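Local coordinates for protein beta-lactamase (Sebaldella termitidis, PDB 6N1N) that probably hydrolyses the beta-lactam ring of beta-lactam antibiotics to give substituted beta-amino acids, as a class D serine beta-lactamase conferring antibiotic resistance, at residues E198-V204 against F216-N222; T22-T26 against Y37-S43; Y119-F123 against K161-S165. All blocks are in the same frame, centred on the assembly; numbering follows the deposited sequence. Where two conformers were deposited one is given.

Interaction 1 (E198-V204 against F216-N222); sequences ENIIWYV and FAVRIIN
Arg219 lays its aliphatic chain along the indole of Trp202, CD standing 3.6 Å from the centroid of the six-membered ring and only 11° off its normal, a CH-pi contact over one face. CG of Arg219 leaves anti to the backbone N and the chain stays straight as far as CD; the bend at chi3 (59°) then turns the guanidinium, which brings NH1 to 3.5 Å from Trp202 CH2 with the two planes 65° apart. On the same face of the sheet, Ile200 CG2 packs 3.7 Å from Arg219 CD, and Val204 CG1 meets Ala217 CB. The other face carries Ile201 against Ile220, CB to CB 4.0 Å, and the oblique pair of Tyr203 and Phe216, whose rings come closest at CD2 of Tyr203 and CE1 of Phe216 (3.6 Å). Between the two layers the backbones form a regular antiparallel ladder: Asn199-Asn222, Ile201-Ile220 and Tyr203-Val218 are hydrogen-bonded pairs, the shortest bond being Ile220 N to Ile201 O at 2.7 Å. Further out, the carbonyls of Leu48 and Ile45 accept from Trp202 NE1 and Arg219 NH2, which helps hold both polar ends, while helix 228-245 covers Ile201, Tyr203 and Val218. This beta hairpin belongs to the central sheet of the serine beta-lactamase fold, with Trp202 about 8 Å, side chain to side chain, from Ser51, the predicted acylated serine.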
ATOM      1  N   GLU A 198     -15.563  12.022  -1.228  1.00 15.74           N
ATOM      2  CA  GLU A 198     -14.120  12.170  -1.261  1.00 12.49           C
ATOM      3  C   GLU A 198     -13.472  10.959  -1.921  1.00 16.70           C
ATOM      4  O   GLU A 198     -13.605   9.831  -1.433  1.00 15.26           O
ATOM      5  CB  GLU A 198     -13.587  12.363   0.154  1.00 20.90           C
ATOM      6  CG  GLU A 198     -14.127  13.621   0.818  1.00 22.52           C
ATOM      7  CD  GLU A 198     -13.524  13.850   2.165  1.00 29.18           C
ATOM      8  OE1 GLU A 198     -13.648  12.964   3.042  1.00 28.78           O
ATOM      9  OE2 GLU A 198     -12.906  14.912   2.340  1.00 27.54           O
ATOM     10  N   ASN A 199     -12.760  11.201  -3.019  1.00 14.52           N
ATOM     11  CA  ASN A 199     -11.904  10.179  -3.611  1.00 14.26           C
ATOM     12  C   ASN A 199     -10.610  10.074  -2.809  1.00 12.87           C
ATOM     13  O   ASN A 199     -10.009  11.086  -2.454  1.00 13.95           O
ATOM     14  CB  ASN A 199     -11.576  10.524  -5.057  1.00 13.11           C
ATOM     15  CG  ASN A 199     -12.815  10.578  -5.937  1.00 16.99           C
ATOM     16  OD1 ASN A 199     -13.621   9.674  -5.926  1.00 19.66           O
ATOM     17  ND2 ASN A 199     -12.952  11.647  -6.706  1.00 22.54           N
ATOM     18  N   ILE A 200     -10.195   8.840  -2.544  1.00 11.50           N
ATOM     19  CA  ILE A 200      -9.059   8.514  -1.698  1.00 13.02           C
ATOM     20  C   ILE A 200      -8.015   7.828  -2.584  1.00 13.33           C
ATOM     21  O   ILE A 200      -8.285   6.769  -3.153  1.00 16.66           O
ATOM     22  CB  ILE A 200      -9.460   7.590  -0.531  1.00 15.85           C
ATOM     23  CG1 ILE A 200     -10.707   8.086   0.211  1.00 16.88           C
ATOM     24  CG2 ILE A 200      -8.255   7.367   0.413  1.00 15.97           C
ATOM     25  CD1 ILE A 200     -10.592   9.427   0.775  1.00 26.77           C
ATOM     26  N   ILE A 201      -6.827   8.421  -2.684  1.00 12.50           N
ATOM     27  CA  ILE A 201      -5.779   7.901  -3.545  1.00 11.39           C
ATOM     28  C   ILE A 201      -4.527   7.700  -2.699  1.00  9.42           C
ATOM     29  O   ILE A 201      -3.911   8.673  -2.246  1.00 10.12           O
ATOM     30  CB  ILE A 201      -5.504   8.824  -4.746  1.00 10.73           C
ATOM     31  CG1 ILE A 201      -6.813   8.990  -5.560  1.00 16.20           C
ATOM     32  CG2 ILE A 201      -4.375   8.282  -5.574  1.00 15.02           C
ATOM     33  CD1 ILE A 201      -6.717  10.040  -6.665  1.00 24.08           C
ATOM     34  N   TRP A 202      -4.139   6.436  -2.522  1.00  8.27           N
ATOM     35  CA  TRP A 202      -2.967   6.039  -1.775  1.00  8.76           C
ATOM     36  C   TRP A 202      -1.772   5.733  -2.680  1.00  9.15           C
ATOM     37  O   TRP A 202      -1.905   5.192  -3.769  1.00 10.68           O
ATOM     38  CB  TRP A 202      -3.214   4.749  -1.009  1.00  7.26           C
ATOM     39  CG  TRP A 202      -4.220   4.658   0.072  1.00  7.36           C
ATOM     40  CD1 TRP A 202      -5.513   4.232  -0.030  1.00 10.73           C
ATOM     41  CD2 TRP A 202      -3.956   4.807   1.460  1.00  6.69           C
ATOM     42  NE1 TRP A 202      -6.087   4.174   1.222  1.00  8.94           N
ATOM     43  CE2 TRP A 202      -5.138   4.509   2.152  1.00  7.09           C
ATOM     44  CE3 TRP A 202      -2.834   5.192   2.186  1.00  7.75           C
ATOM     45  CZ2 TRP A 202      -5.229   4.607   3.536  1.00  8.35           C
ATOM     46  CZ3 TRP A 202      -2.930   5.288   3.546  1.00 14.10           C
ATOM     47  CH2 TRP A 202      -4.105   4.969   4.212  1.00 10.25           C
ATOM     48  N   TYR A 203      -0.589   5.971  -2.125  1.00  9.41           N
ATOM     49  CA  TYR A 203       0.647   5.337  -2.575  1.00  9.68           C
ATOM     50  C   TYR A 203       1.474   5.086  -1.311  1.00 11.37           C
ATOM     51  O   TYR A 203       1.850   6.035  -0.602  1.00  8.41           O
ATOM     52  CB  TYR A 203       1.369   6.222  -3.595  1.00 10.62           C
ATOM     53  CG  TYR A 203       2.510   5.538  -4.305  1.00 11.80           C
ATOM     54  CD1 TYR A 203       2.324   4.338  -4.977  1.00 22.65           C
ATOM     55  CD2 TYR A 203       3.777   6.090  -4.295  1.00 11.14           C
ATOM     56  CE1 TYR A 203       3.384   3.702  -5.610  1.00 28.96           C
ATOM     57  CE2 TYR A 203       4.826   5.472  -4.966  1.00 11.06           C
ATOM     58  CZ  TYR A 203       4.629   4.290  -5.597  1.00 26.59           C
ATOM     59  OH  TYR A 203       5.699   3.692  -6.223  1.00 28.91           O
ATOM     60  N   VAL A 204       1.728   3.804  -1.004  1.00  9.30           N
ATOM     61  CA  VAL A 204       2.406   3.444   0.242  1.00  8.76           C
ATOM     62  C   VAL A 204       3.527   2.469  -0.080  1.00  8.18           C
ATOM     63  O   VAL A 204       3.515   1.796  -1.113  1.00  7.36           O
ATOM     64  CB  VAL A 204       1.437   2.831   1.280  1.00 10.77           C
ATOM     65  CG1 VAL A 204       0.203   3.733   1.500  1.00  8.94           C
ATOM     66  CG2 VAL A 204       1.033   1.396   0.893  1.00  8.73           C
ATOM     67  N   PHE A 216       6.855   5.280   3.611  1.00 10.39           N
ATOM     68  CA  PHE A 216       5.999   6.386   3.205  1.00 11.56           C
ATOM     69  C   PHE A 216       4.547   5.969   3.042  1.00  9.24           C
ATOM     70  O   PHE A 216       4.230   4.833   2.715  1.00  8.78           O
ATOM     71  CB  PHE A 216       6.487   7.040   1.887  1.00 10.20           C
ATOM     72  CG  PHE A 216       6.470   6.128   0.696  1.00  9.18           C
ATOM     73  CD1 PHE A 216       5.372   6.044  -0.137  1.00  9.41           C
ATOM     74  CD2 PHE A 216       7.562   5.350   0.410  1.00  9.40           C
ATOM     75  CE1 PHE A 216       5.367   5.189  -1.230  1.00 10.70           C
ATOM     76  CE2 PHE A 216       7.568   4.508  -0.678  1.00 11.28           C
ATOM     77  CZ  PHE A 216       6.454   4.422  -1.493  1.00  8.53           C
ATOM     78  N   ALA A 217       3.664   6.920   3.289  1.00  8.13           N
ATOM     79  CA  ALA A 217       2.250   6.734   3.006  1.00  7.51           C
ATOM     80  C   ALA A 217       1.732   8.080   2.523  1.00  7.71           C
ATOM     81  O   ALA A 217       1.666   9.038   3.287  1.00  9.21           O
ATOM     82  CB  ALA A 217       1.472   6.244   4.232  1.00  7.74           C
ATOM     83  N   VAL A 218       1.454   8.146   1.235  1.00  9.01           N
ATOM     84  CA  VAL A 218       0.855   9.302   0.601  1.00 10.29           C
ATOM     85  C   VAL A 218      -0.622   8.995   0.447  1.00  8.32           C
ATOM     86  O   VAL A 218      -0.999   7.897   0.019  1.00 11.91           O
ATOM     87  CB  VAL A 218       1.509   9.572  -0.766  1.00 11.06           C
ATOM     88  CG1 VAL A 218       0.670  10.556  -1.581  1.00 16.03           C
ATOM     89  CG2 VAL A 218       2.902  10.077  -0.600  1.00 15.70           C
ATOM     90  N   ARG A 219      -1.468   9.929   0.838  1.00 11.08           N
ATOM     91  CA  ARG A 219      -2.898   9.709   0.691  1.00 11.67           C
ATOM     92  C   ARG A 219      -3.542  11.018   0.283  1.00 13.81           C
ATOM     93  O   ARG A 219      -3.671  11.951   1.092  1.00 14.62           O
ATOM     94  CB  ARG A 219      -3.530   9.149   1.953  1.00  9.42           C
ATOM     95  CG  ARG A 219      -4.948   8.713   1.686  1.00 17.19           C
ATOM     96  CD  ARG A 219      -5.625   8.149   2.900  1.00 16.62           C
ATOM     97  NE  ARG A 219      -5.695   9.084   4.018  1.00 13.03           N
ATOM     98  CZ  ARG A 219      -5.983   8.725   5.269  1.00 18.87           C
ATOM     99  NH1 ARG A 219      -6.232   7.441   5.588  1.00 14.60           N
ATOM    100  NH2 ARG A 219      -6.006   9.658   6.208  1.00 17.63           N
ATOM    101  N   ILE A 220      -3.982  11.046  -0.955  1.00 14.70           N
ATOM    102  CA  ILE A 220      -4.594  12.202  -1.573  1.00  9.93           C
ATOM    103  C   ILE A 220      -6.088  12.125  -1.357  1.00 11.57           C
ATOM    104  O   ILE A 220      -6.700  11.061  -1.543  1.00 13.95           O
ATOM    105  CB  ILE A 220      -4.266  12.232  -3.075  1.00 11.38           C
ATOM    106  CG1 ILE A 220      -2.754  12.408  -3.249  1.00 14.07           C
ATOM    107  CG2 ILE A 220      -5.070  13.302  -3.810  1.00 18.59           C
ATOM    108  CD1 ILE A 220      -2.283  12.098  -4.642  1.00 19.52           C
ATOM    109  N   ILE A 221      -6.674  13.247  -0.957  1.00 13.49           N
ATOM    110  CA  ILE A 221      -8.116  13.402  -0.882  1.00 13.38           C
ATOM    111  C   ILE A 221      -8.508  14.366  -1.987  1.00 17.71           C
ATOM    112  O   ILE A 221      -7.947  15.459  -2.090  1.00 16.44           O
ATOM    113  CB  ILE A 221      -8.577  13.930   0.486  1.00 14.62           C
ATOM    114  CG1 ILE A 221      -8.034  13.060   1.614  1.00 20.74           C
ATOM    115  CG2 ILE A 221     -10.102  14.039   0.518  1.00 19.35           C
ATOM    116  CD1 ILE A 221      -8.483  11.618   1.556  1.00 23.12           C
ATOM    117  N   ASN A 222      -9.439  13.952  -2.823  1.00 17.59           N
ATOM    118  CA  ASN A 222      -9.826  14.743  -3.973  1.00 17.27           C
ATOM    119  C   ASN A 222     -11.335  14.713  -4.079  1.00 18.41           C
ATOM    120  O   ASN A 222     -11.928  13.636  -4.163  1.00 16.80           O
ATOM    121  CB  ASN A 222      -9.200  14.196  -5.246  1.00 16.80           C
ATOM    122  CG  ASN A 222      -9.730  14.869  -6.460  1.00 19.28           C
ATOM    123  OD1 ASN A 222      -9.796  16.113  -6.519  1.00 19.02           O
ATOM    124  ND2 ASN A 222     -10.134  14.078  -7.443  1.00 19.04           N
TER

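Interaction 2 (T22-T26 against Y37-S43); sequences TGSVT and YSNEEDS
Thr26 and Tyr37 form an antiparallel non-hydrogen-bonded pair, CA to CA 4.8 Å, and one rung further on Ser38 N donates to Val25 O (3.0 Å). This is where a beta hairpin of the central beta-lactamase sheet comes apart: beyond Ser38 the chain turns off into a loop, and hydroxyl groups take over from backbone bridging. Ser38 OG, turned between its own backbone N and carbonyl carbon (chi1 65°), reaches back to accept from Val25 N at 2.9 Å, and water 1 links the same hydroxyl to Gly23 O. Water 2 bridges Val25 O and Asn39 N. The loop is braced internally by an Asx motif, Asp42 N giving its hydrogen to Asn39 OD1 in the carbonyl plane. Glu40 CG lies over the centre of one face of the Tyr37 ring, while the Thr26 and Tyr37 side chains lie side by side, Thr26 CG2 3.8 Å from Tyr37 CE1. Residues 42-43 are tied to the strand through their side chains. In the conformer given, Thr26 OG1 and Ser43 OG are hydrogen-bonded at 2.6 Å; the firmer tie is Ser24 OG, which donates to the anti lone pair of Asp42 OD2, also at 2.6 Å.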
ATOM      1  N   THR A  22      -6.278  17.837  -0.823  1.00 17.02           N
ATOM      2  CA  THR A  22      -5.940  17.690   0.570  1.00 22.18           C
ATOM      3  C   THR A  22      -5.420  16.272   0.760  1.00 13.42           C
ATOM      4  O   THR A  22      -5.088  15.580  -0.216  1.00 16.26           O
ATOM      5  CB  THR A  22      -7.154  18.053   1.442  1.00 20.19           C
ATOM      6  OG1 THR A  22      -8.265  17.176   1.202  1.00 18.34           O
ATOM      7  CG2 THR A  22      -7.565  19.493   1.136  1.00 20.23           C
ATOM      8  N   GLY A  23      -5.380  15.828   2.001  1.00 15.78           N
ATOM      9  CA  GLY A  23      -4.623  14.641   2.342  1.00 18.21           C
ATOM     10  C   GLY A  23      -3.212  15.036   2.726  1.00 17.21           C
ATOM     11  O   GLY A  23      -2.930  16.202   3.025  1.00 14.66           O
ATOM     12  N   SER A  24      -2.312  14.063   2.674  1.00 11.77           N
ATOM     13  CA  SER A  24      -0.994  14.311   3.233  1.00 13.80           C
ATOM     14  C   SER A  24      -0.001  13.278   2.748  1.00 11.47           C
ATOM     15  O   SER A  24      -0.355  12.217   2.206  1.00  8.81           O
ATOM     16  CB  SER A  24      -1.046  14.294   4.755  1.00 12.94           C
ATOM     17  OG  SER A  24      -1.495  13.039   5.207  1.00 15.49           O
ATOM     18  N   VAL A  25       1.273  13.599   3.001  1.00 12.11           N
ATOM     19  CA  VAL A  25       2.392  12.687   2.858  1.00 11.23           C
ATOM     20  C   VAL A  25       3.021  12.523   4.232  1.00 11.73           C
ATOM     21  O   VAL A  25       3.236  13.510   4.942  1.00 10.43           O
ATOM     22  CB  VAL A  25       3.422  13.204   1.846  1.00 12.40           C
ATOM     23  CG1 VAL A  25       3.858  14.590   2.187  1.00 14.69           C
ATOM     24  CG2 VAL A  25       4.642  12.281   1.797  1.00 17.38           C
ATOM     25  N   THR A  26       3.253  11.278   4.613  1.00  7.47           N
ATOM     26  CA  THR A  26       3.912  10.903   5.860  1.00  8.62           C
ATOM     27  C   THR A  26       5.088  10.008   5.500  1.00  8.58           C
ATOM     28  O   THR A  26       4.935   9.059   4.731  1.00  7.78           O
ATOM     29  CB  THR A  26       2.932  10.159   6.798  1.00  9.47           C
ATOM     30  OG1 THR A  26       1.790  10.988   7.030  1.00 12.70           O
ATOM     31  CG2 THR A  26       3.581   9.800   8.129  1.00  9.89           C
ATOM     32  N   TYR A  37       5.916  14.852   8.550  1.00 10.69           N
ATOM     33  CA  TYR A  37       4.512  15.026   8.220  1.00 10.66           C
ATOM     34  C   TYR A  37       4.276  16.281   7.392  1.00 13.83           C
ATOM     35  O   TYR A  37       4.781  17.353   7.730  1.00 15.76           O
ATOM     36  CB  TYR A  37       3.636  15.163   9.456  1.00 11.87           C
ATOM     37  CG  TYR A  37       3.712  14.056  10.464  1.00 11.20           C
ATOM     38  CD1 TYR A  37       2.999  12.891  10.271  1.00 12.07           C
ATOM     39  CD2 TYR A  37       4.441  14.208  11.646  1.00 12.43           C
ATOM     40  CE1 TYR A  37       3.033  11.882  11.211  1.00 16.11           C
ATOM     41  CE2 TYR A  37       4.482  13.199  12.592  1.00 11.51           C
ATOM     42  CZ  TYR A  37       3.772  12.043  12.358  1.00 11.33           C
ATOM     43  OH  TYR A  37       3.777  11.043  13.298  1.00 17.82           O
ATOM     44  N   SER A  38       3.465  16.173   6.331  1.00 10.38           N
ATOM     45  CA  SER A  38       2.907  17.398   5.757  1.00 11.67           C
ATOM     46  C   SER A  38       1.714  17.875   6.572  1.00 13.71           C
ATOM     47  O   SER A  38       1.431  19.078   6.627  1.00 16.08           O
ATOM     48  CB  SER A  38       2.508  17.200   4.292  1.00 16.24           C
ATOM     49  OG  SER A  38       1.440  16.274   4.111  1.00 12.85           O
ATOM     50  N   ASN A  39       1.021  16.945   7.235  1.00 14.00           N
ATOM     51  CA  ASN A  39      -0.104  17.305   8.092  1.00 15.19           C
ATOM     52  C   ASN A  39      -0.270  16.175   9.106  1.00 15.32           C
ATOM     53  O   ASN A  39      -0.865  15.134   8.795  1.00 15.80           O
ATOM     54  CB  ASN A  39      -1.376  17.519   7.305  1.00 18.42           C
ATOM     55  CG  ASN A  39      -2.502  18.021   8.190  1.00 24.27           C
ATOM     56  OD1 ASN A  39      -3.111  17.249   8.924  1.00 22.40           O
ATOM     57  ND2 ASN A  39      -2.762  19.316   8.138  1.00 25.30           N
ATOM     58  N   GLU A  40       0.276  16.380  10.304  1.00 16.64           N
ATOM     59  CA  GLU A  40       0.304  15.298  11.275  1.00 12.77           C
ATOM     60  C   GLU A  40      -1.090  14.805  11.659  1.00 14.44           C
ATOM     61  O   GLU A  40      -1.273  13.605  11.898  1.00 15.36           O
ATOM     62  CB  GLU A  40       1.081  15.746  12.522  1.00 15.79           C
ATOM     63  CG  GLU A  40       1.057  14.711  13.617  1.00 27.74           C
ATOM     64  CD  GLU A  40       2.054  15.004  14.712  1.00 34.85           C
ATOM     65  OE1 GLU A  40       2.656  16.100  14.682  1.00 20.72           O
ATOM     66  OE2 GLU A  40       2.229  14.131  15.589  1.00 34.52           O
ATOM     67  N   GLU A  41      -2.094  15.689  11.718  1.00 19.62           N
ATOM     68  CA  GLU A  41      -3.402  15.203  12.148  1.00 23.95           C
ATOM     69  C   GLU A  41      -4.038  14.299  11.094  1.00 21.02           C
ATOM     70  O   GLU A  41      -4.735  13.344  11.453  1.00 17.80           O
ATOM     71  CB  GLU A  41      -4.314  16.379  12.499  1.00 36.85           C
ATOM     72  CG  GLU A  41      -3.780  17.252  13.659  1.00 60.40           C
ATOM     73  CD  GLU A  41      -3.200  16.448  14.834  1.00 77.36           C
ATOM     74  OE1 GLU A  41      -3.766  15.392  15.192  1.00 80.90           O
ATOM     75  OE2 GLU A  41      -2.169  16.877  15.401  1.00 81.77           O
ATOM     76  N   ASP A  42      -3.802  14.561   9.804  1.00 15.46           N
ATOM     77  CA  ASP A  42      -4.354  13.694   8.764  1.00 16.73           C
ATOM     78  C   ASP A  42      -3.762  12.293   8.837  1.00 16.23           C
ATOM     79  O   ASP A  42      -4.418  11.318   8.462  1.00 14.22           O
ATOM     80  CB  ASP A  42      -4.090  14.292   7.376  1.00 17.57           C
ATOM     81  CG  ASP A  42      -4.801  13.549   6.285  1.00 18.63           C
ATOM     82  OD1 ASP A  42      -6.059  13.553   6.307  1.00 22.47           O
ATOM     83  OD2 ASP A  42      -4.126  12.943   5.408  1.00 15.43           O
ATOM     84  N   SER A  43      -2.524  12.179   9.314  0.50 11.03           N
ATOM     85  CA  SER A  43      -1.829  10.901   9.378  0.50 11.14           C
ATOM     86  C   SER A  43      -2.475   9.923  10.354  0.50 10.67           C
ATOM     87  O   SER A  43      -2.148   8.726  10.309  0.50 11.40           O
ATOM     88  CB  SER A  43      -0.366  11.143   9.774  0.50 14.90           C
ATOM     89  OG  SER A  43       0.240  12.060   8.870  0.50 14.95           O
TER
HETATM   90  O   HOH W   1      -0.728  17.767   3.902  1.00 14.74           O
HETATM   91  O   HOH W   2       1.243  13.959   7.221  1.00 10.56           O

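Interaction 3 (Y119-F123 against K161-S165); sequences YLKEF and KFMLS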
ATOM      1  N   TYR A 119      -4.639 -12.550  11.038  1.00 12.80           N
ATOM      2  CA  TYR A 119      -3.589 -11.789  10.381  1.00 10.25           C
ATOM      3  C   TYR A 119      -3.735 -10.290  10.604  1.00 13.16           C
ATOM      4  O   TYR A 119      -2.741  -9.588  10.794  1.00 11.57           O
ATOM      5  CB  TYR A 119      -3.564 -12.114   8.883  1.00 12.05           C
ATOM      6  CG  TYR A 119      -2.855 -13.415   8.581  1.00 11.56           C
ATOM      7  CD1 TYR A 119      -1.470 -13.504   8.651  1.00 11.58           C
ATOM      8  CD2 TYR A 119      -3.567 -14.560   8.251  1.00 10.79           C
ATOM      9  CE1 TYR A 119      -0.815 -14.695   8.374  1.00 16.40           C
ATOM     10  CE2 TYR A 119      -2.922 -15.754   7.969  1.00 12.96           C
ATOM     11  CZ  TYR A 119      -1.549 -15.815   8.040  1.00 16.75           C
ATOM     12  OH  TYR A 119      -0.918 -17.010   7.768  1.00 19.66           O
ATOM     13  N   LEU A 120      -4.968  -9.768  10.576  1.00 11.97           N
ATOM     14  CA  LEU A 120      -5.155  -8.343  10.824  1.00  9.42           C
ATOM     15  C   LEU A 120      -4.706  -7.974  12.239  1.00 12.57           C
ATOM     16  O   LEU A 120      -4.174  -6.876  12.445  1.00 10.27           O
ATOM     17  CB  LEU A 120      -6.614  -7.957  10.571  1.00 14.50           C
ATOM     18  CG  LEU A 120      -7.107  -8.182   9.136  1.00 10.14           C
ATOM     19  CD1 LEU A 120      -8.565  -7.777   9.012  1.00 16.65           C
ATOM     20  CD2 LEU A 120      -6.298  -7.448   8.062  1.00 13.84           C
ATOM     21  N   LYS A 121      -4.858  -8.894  13.194  1.00 10.74           N
ATOM     22  CA  LYS A 121      -4.360  -8.664  14.552  1.00 11.82           C
ATOM     23  C   LYS A 121      -2.833  -8.695  14.587  1.00 10.38           C
ATOM     24  O   LYS A 121      -2.194  -7.792  15.147  1.00 13.92           O
ATOM     25  CB  LYS A 121      -4.957  -9.706  15.494  1.00 13.50           C
ATOM     26  CG  LYS A 121      -4.504  -9.583  16.945  1.00 15.82           C
ATOM     27  CD  LYS A 121      -5.261 -10.576  17.836  1.00 32.32           C
ATOM     28  CE  LYS A 121      -4.549 -10.840  19.165  1.00 43.40           C
ATOM     29  NZ  LYS A 121      -4.974  -9.911  20.252  1.00 61.12           N
ATOM     30  N   GLU A 122      -2.237  -9.735  13.999  1.00 11.97           N
ATOM     31  CA  GLU A 122      -0.783  -9.844  13.915  1.00 13.07           C
ATOM     32  C   GLU A 122      -0.178  -8.614  13.260  1.00 14.60           C
ATOM     33  O   GLU A 122       0.866  -8.108  13.701  1.00 14.94           O
ATOM     34  CB  GLU A 122      -0.448 -11.123  13.141  1.00 18.08           C
ATOM     35  CG  GLU A 122       1.019 -11.383  12.818  1.00 27.25           C
ATOM     36  CD  GLU A 122       1.817 -11.866  14.001  1.00 34.28           C
ATOM     37  OE1 GLU A 122       1.220 -12.073  15.077  1.00 32.61           O
ATOM     38  OE2 GLU A 122       3.048 -12.038  13.864  1.00 25.72           O
ATOM     39  N   PHE A 123      -0.830  -8.105  12.217  1.00 10.68           N
ATOM     40  CA  PHE A 123      -0.343  -6.990  11.422  1.00  9.05           C
ATOM     41  C   PHE A 123      -0.699  -5.622  12.008  1.00  9.25           C
ATOM     42  O   PHE A 123      -0.275  -4.597  11.445  1.00 11.96           O
ATOM     43  CB  PHE A 123      -0.917  -7.073   9.995  1.00  7.95           C
ATOM     44  CG  PHE A 123      -0.405  -8.213   9.172  1.00  7.00           C
ATOM     45  CD1 PHE A 123       0.656  -9.001   9.592  1.00 11.61           C
ATOM     46  CD2 PHE A 123      -1.005  -8.502   7.959  1.00  8.73           C
ATOM     47  CE1 PHE A 123       1.120 -10.048   8.808  1.00 12.73           C
ATOM     48  CE2 PHE A 123      -0.547  -9.555   7.180  1.00  8.76           C
ATOM     49  CZ  PHE A 123       0.522 -10.318   7.621  1.00 12.37           C
ATOM     50  N   LYS A 161       9.160  -8.892  11.540  1.00 11.34           N
ATOM     51  CA  LYS A 161       8.708  -9.138  12.902  1.00 12.05           C
ATOM     52  C   LYS A 161       7.480 -10.027  12.996  1.00 17.85           C
ATOM     53  O   LYS A 161       7.228 -10.615  14.067  1.00 14.83           O
ATOM     54  CB  LYS A 161       8.399  -7.809  13.593  1.00 15.47           C
ATOM     55  CG  LYS A 161       9.630  -6.965  13.951  1.00 27.62           C
ATOM     56  CD  LYS A 161      10.547  -7.678  14.920  1.00 43.15           C
ATOM     57  CE  LYS A 161      11.119  -6.721  15.962  1.00 56.85           C
ATOM     58  NZ  LYS A 161      11.974  -5.667  15.358  1.00 60.95           N
ATOM     59  N   PHE A 162       6.690 -10.122  11.930  1.00 14.94           N
ATOM     60  CA  PHE A 162       5.513 -10.969  11.949  1.00 13.66           C
ATOM     61  C   PHE A 162       5.927 -12.434  11.872  1.00 15.64           C
ATOM     62  O   PHE A 162       6.970 -12.773  11.315  1.00 16.54           O
ATOM     63  CB  PHE A 162       4.601 -10.647  10.767  1.00 13.50           C
ATOM     64  CG  PHE A 162       4.216  -9.193  10.649  1.00 14.59           C
ATOM     65  CD1 PHE A 162       3.749  -8.492  11.733  1.00 11.91           C
ATOM     66  CD2 PHE A 162       4.313  -8.535   9.426  1.00 14.71           C
ATOM     67  CE1 PHE A 162       3.389  -7.146  11.604  1.00 12.65           C
ATOM     68  CE2 PHE A 162       3.927  -7.185   9.291  1.00 12.30           C
ATOM     69  CZ  PHE A 162       3.468  -6.511  10.380  1.00 10.29           C
HETATM   70  N   MSE A 163       5.094 -13.307  12.429  0.50 18.06           N
HETATM   71  CA  MSE A 163       5.370 -14.736  12.374  0.50 20.47           C
HETATM   72  C   MSE A 163       4.965 -15.299  11.009  0.50 19.60           C
HETATM   73  O   MSE A 163       3.883 -15.863  10.832  0.50 19.54           O
HETATM   74  CB  MSE A 163       4.651 -15.458  13.517  0.50 26.86           C
HETATM   75  CG  MSE A 163       5.108 -14.995  14.905  0.50 41.02           C
HETATM   76 SE   MSE A 163       7.030 -15.229  15.224  0.50 41.32          SE
HETATM   77  CE  MSE A 163       7.132 -17.142  14.853  0.50 38.82           C
ATOM     78  N   LEU A 164       5.857 -15.113  10.039  1.00 15.51           N
ATOM     79  CA  LEU A 164       5.692 -15.621   8.691  1.00 13.82           C
ATOM     80  C   LEU A 164       6.980 -16.339   8.326  1.00 12.70           C
ATOM     81  O   LEU A 164       8.030 -16.068   8.898  1.00 18.72           O
ATOM     82  CB  LEU A 164       5.434 -14.501   7.672  1.00 16.68           C
ATOM     83  CG  LEU A 164       4.348 -13.505   8.050  1.00 12.08           C
ATOM     84  CD1 LEU A 164       4.394 -12.265   7.157  1.00 10.69           C
ATOM     85  CD2 LEU A 164       2.981 -14.165   7.986  1.00 14.23           C
ATOM     86  N   SER A 165       6.908 -17.197   7.316  1.00 14.14           N
ATOM     87  CA  SER A 165       8.084 -17.946   6.910  1.00 18.71           C
ATOM     88  C   SER A 165       9.073 -17.093   6.108  1.00 15.72           C
ATOM     89  O   SER A 165       8.735 -16.063   5.519  1.00 14.16           O
ATOM     90  CB  SER A 165       7.679 -19.153   6.065  1.00 18.43           C
ATOM     91  OG  SER A 165       7.251 -18.719   4.783  1.00 24.14           O
TER
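Phe123 and Phe162 meet obliquely, planes at 48° and centroids 4.6 Å apart: CD1 of Phe123 sits 3.5 Å above the centre of one face of the Phe162 ring. The Phe123 ring has Tyr119 CB over one face, offset toward its rim, and Leu164 CD2 comes up to the edge of the Tyr119 ring, near its plane, 3.9 Å from CE1. The contact joins the C-terminal end of helix 113-122 to the connection between helices 147-159 and 166-175, in the helical part of the beta-lactamase fold. Leu164 CD1 approaches Phe123 CE1 more loosely, at 4.3 Å. Neighbouring helices complete the cluster: Phe153 of helix 147-159 meets the Phe123 ring, while helix 56-63 supplies Ile60 beside Tyr119 and Pro56 beside Phe123. The polar end of Tyr119 turns to Glu64, whose carboxylate is hydrogen-bonded to OH. Alongside this apolar group, Glu122 passes the Phe162 side chain head to tail. Glu122 starts out extended from its backbone N, and a bend at chi2 then carries the carboxylate across to the connecting loop. There it meets Met163, a selenomethionine at the centre of an inverse gamma turn in which Leu164 N bonds to Phe162 O; Tyr169 OH is also hydrogen-bonded to that carbonyl oxygen. Met163 N donates to Glu122 OE2 over 2.8 Å, nearly straight at 165°, reaching the oxygen on its anti side and 27° out of the carboxylate plane.

In the fold
Along the chain the three contacts come in series: interaction 2 closes first, interaction 3 follows, and interaction 1 opens last. Interactions 1 and 2 share the central sheet, centres 10 Å apart, because strands 22-29 and 212-222 are neighbours in it. Probable hydrogen bonds from Ala217 N to Thr26 O and from Arg219 N to Ser24 O join them, and Val218 packs on Val25. Interaction 3 belongs to the helical part, on the opposite side of the chain's centre from interaction 1, about 25 Å from it and 27 Å from interaction 2, centre to centre, and touches neither. Helix 147-159 reaches residues of all three contacts and so spans from the sheet to the helical part.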